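Local coordinates for acylphosphatase (Coxiella burnetii, PDB 3TRG), which hydrolyses acyl phosphates with water, giving a carboxylate and free phosphate, at residues Ser19-Val22 with Gln23-Phe27. Sequence-based numbering, arbitrary orientation.
Sequences SGKV and QGVFF
V22 presents its two methyls to two flat groups, the F27 ring and the Q23 amide. At the ring, V22 comes in obliquely, with CG1 4.0 Å from CE2 of F27 and CB equally far from CD2; V52, P74, A77 and V79 also touch the F27 side chain. V22 CG2 meets the Q23 amide obliquely, above its plane and beyond its O/N end, 3.4 Å from OE1. A bend in the glutamine chain (chi2 79°) brings the amide end alongside this methyl, and NE2 is hydrogen-bonded to G50 O. Outside the turn, K21 NZ donates a hydrogen bond to Q23 O (2.7 Å), tilted 27° from the carbonyl plane, while its CE passes V25 CG1. Inside, water 1 donates to V22 O (2.8 Å) and accepts from V25 N (3.0 Å) and F27 N (2.9 Å); V22 O also accepts a hydrogen bond from N46 ND2. The turn links strand 11-19 to helix 27-37, whose N-cap is F26, and corresponds to the phosphate-binding loop of the acylphosphatase family, next to the predicted active-site residues R28 and N46. Backbone N-H groups converging on one water beside a helix start are consistent with a cradle for the anionic phosphate.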
ATOM      1  N   SER A  19       7.029   4.834   7.821  0.53  8.71           N
ATOM      2  CA  SER A  19       8.066   4.793   8.841  0.53  9.49           C
ATOM      3  C   SER A  19       7.484   4.605  10.235  0.53  9.53           C
ATOM      4  O   SER A  19       6.309   4.887  10.473  0.53 10.50           O
ATOM      5  CB  SER A  19       8.905   6.073   8.805  0.53 10.63           C
ATOM      6  OG  SER A  19       8.137   7.199   9.197  0.53 11.67           O
ATOM      7  N   GLY A  20       8.325   4.136  11.151  1.00 11.51           N
ATOM      8  CA  GLY A  20       7.933   3.959  12.537  1.00 10.88           C
ATOM      9  C   GLY A  20       8.303   2.586  13.056  1.00 12.72           C
ATOM     10  O   GLY A  20       9.255   1.961  12.585  1.00 14.95           O
ATOM     11  N   LYS A  21       7.550   2.125  14.047  1.00 12.72           N
ATOM     12  CA  LYS A  21       7.654   0.756  14.517  1.00 15.18           C
ATOM     13  C   LYS A  21       6.855  -0.101  13.548  1.00 12.91           C
ATOM     14  O   LYS A  21       5.634  -0.220  13.668  1.00 14.39           O
ATOM     15  CB  LYS A  21       7.095   0.645  15.938  1.00 21.25           C
ATOM     16  CG  LYS A  21       6.646  -0.754  16.345  1.00 27.92           C
ATOM     17  CD  LYS A  21       7.795  -1.743  16.362  1.00 33.28           C
ATOM     18  CE  LYS A  21       7.316  -3.116  16.815  1.00 35.59           C
ATOM     19  NZ  LYS A  21       8.423  -4.110  16.850  1.00 37.02           N
ATOM     20  N   VAL A  22       7.548  -0.670  12.565  1.00 12.21           N
ATOM     21  CA  VAL A  22       6.880  -1.400  11.491  1.00 11.86           C
ATOM     22  C   VAL A  22       7.439  -2.807  11.302  1.00 11.98           C
ATOM     23  O   VAL A  22       7.058  -3.506  10.365  1.00 13.02           O
ATOM     24  CB  VAL A  22       6.961  -0.641  10.146  1.00 13.02           C
ATOM     25  CG1 VAL A  22       6.280   0.718  10.256  1.00 15.26           C
ATOM     26  CG2 VAL A  22       8.417  -0.491   9.689  1.00 12.77           C
ATOM     27  N   GLN A  23       8.351  -3.211  12.183  1.00 16.57           N
ATOM     28  CA  GLN A  23       8.912  -4.559  12.135  1.00 19.86           C
ATOM     29  C   GLN A  23       8.325  -5.448  13.227  1.00 16.74           C
ATOM     30  O   GLN A  23       7.959  -4.969  14.301  1.00 17.68           O
ATOM     31  CB  GLN A  23      10.441  -4.522  12.257  1.00 26.84           C
ATOM     32  CG  GLN A  23      11.174  -4.289  10.941  1.00 33.01           C
ATOM     33  CD  GLN A  23      11.185  -2.831  10.518  1.00 41.76           C
ATOM     34  OE1 GLN A  23      11.065  -1.927  11.351  1.00 46.15           O
ATOM     35  NE2 GLN A  23      11.335  -2.594   9.217  1.00 43.71           N
ATOM     36  N   GLY A  24       8.232  -6.741  12.938  1.00 14.94           N
ATOM     37  CA  GLY A  24       7.748  -7.711  13.903  1.00 15.11           C
ATOM     38  C   GLY A  24       6.271  -7.586  14.224  1.00 15.53           C
ATOM     39  O   GLY A  24       5.828  -8.003  15.293  1.00 18.26           O
ATOM     40  N   VAL A  25       5.507  -7.017  13.297  1.00 12.32           N
ATOM     41  CA  VAL A  25       4.068  -6.847  13.485  1.00 11.73           C
ATOM     42  C   VAL A  25       3.297  -7.286  12.239  1.00 10.12           C
ATOM     43  O   VAL A  25       2.162  -6.867  12.011  1.00 11.09           O
ATOM     44  CB  VAL A  25       3.696  -5.387  13.857  1.00 11.32           C
ATOM     45  CG1 VAL A  25       4.312  -5.009  15.205  1.00 14.75           C
ATOM     46  CG2 VAL A  25       4.137  -4.410  12.765  1.00 13.25           C
ATOM     47  N   PHE A  26       3.921  -8.142  11.438  1.00  7.44           N
ATOM     48  CA  PHE A  26       3.271  -8.667  10.245  1.00  7.38           C
ATOM     49  C   PHE A  26       2.759  -7.535   9.356  1.00  8.29           C
ATOM     50  O   PHE A  26       1.666  -7.614   8.795  1.00  9.18           O
ATOM     51  CB  PHE A  26       2.119  -9.603  10.632  1.00 10.03           C
ATOM     52  CG  PHE A  26       2.559 -10.839  11.372  1.00 10.66           C
ATOM     53  CD1 PHE A  26       3.306 -11.813  10.735  1.00 12.20           C
ATOM     54  CD2 PHE A  26       2.210 -11.032  12.699  1.00 11.45           C
ATOM     55  CE1 PHE A  26       3.708 -12.960  11.414  1.00 11.33           C
ATOM     56  CE2 PHE A  26       2.606 -12.171  13.380  1.00 12.37           C
ATOM     57  CZ  PHE A  26       3.353 -13.134  12.738  1.00 11.46           C
ATOM     58  N   PHE A  27       3.554  -6.479   9.218  1.00  8.71           N
ATOM     59  CA  PHE A  27       3.109  -5.325   8.439  1.00  8.51           C
ATOM     60  C   PHE A  27       2.856  -5.652   6.960  1.00 10.17           C
ATOM     61  O   PHE A  27       1.826  -5.253   6.405  1.00  9.69           O
ATOM     62  CB  PHE A  27       4.073  -4.143   8.585  1.00 10.36           C
ATOM     63  CG  PHE A  27       3.395  -2.808   8.479  1.00 10.42           C
ATOM     64  CD1 PHE A  27       2.886  -2.377   7.268  1.00  9.28           C
ATOM     65  CD2 PHE A  27       3.251  -1.993   9.593  1.00 11.83           C
ATOM     66  CE1 PHE A  27       2.243  -1.152   7.162  1.00 10.97           C
ATOM     67  CE2 PHE A  27       2.610  -0.768   9.496  1.00 11.77           C
ATOM     68  CZ  PHE A  27       2.107  -0.347   8.282  1.00 10.46           C
TER
HETATM   69  O   HOH W   1       6.105  -6.160  10.519  0.99  9.90           O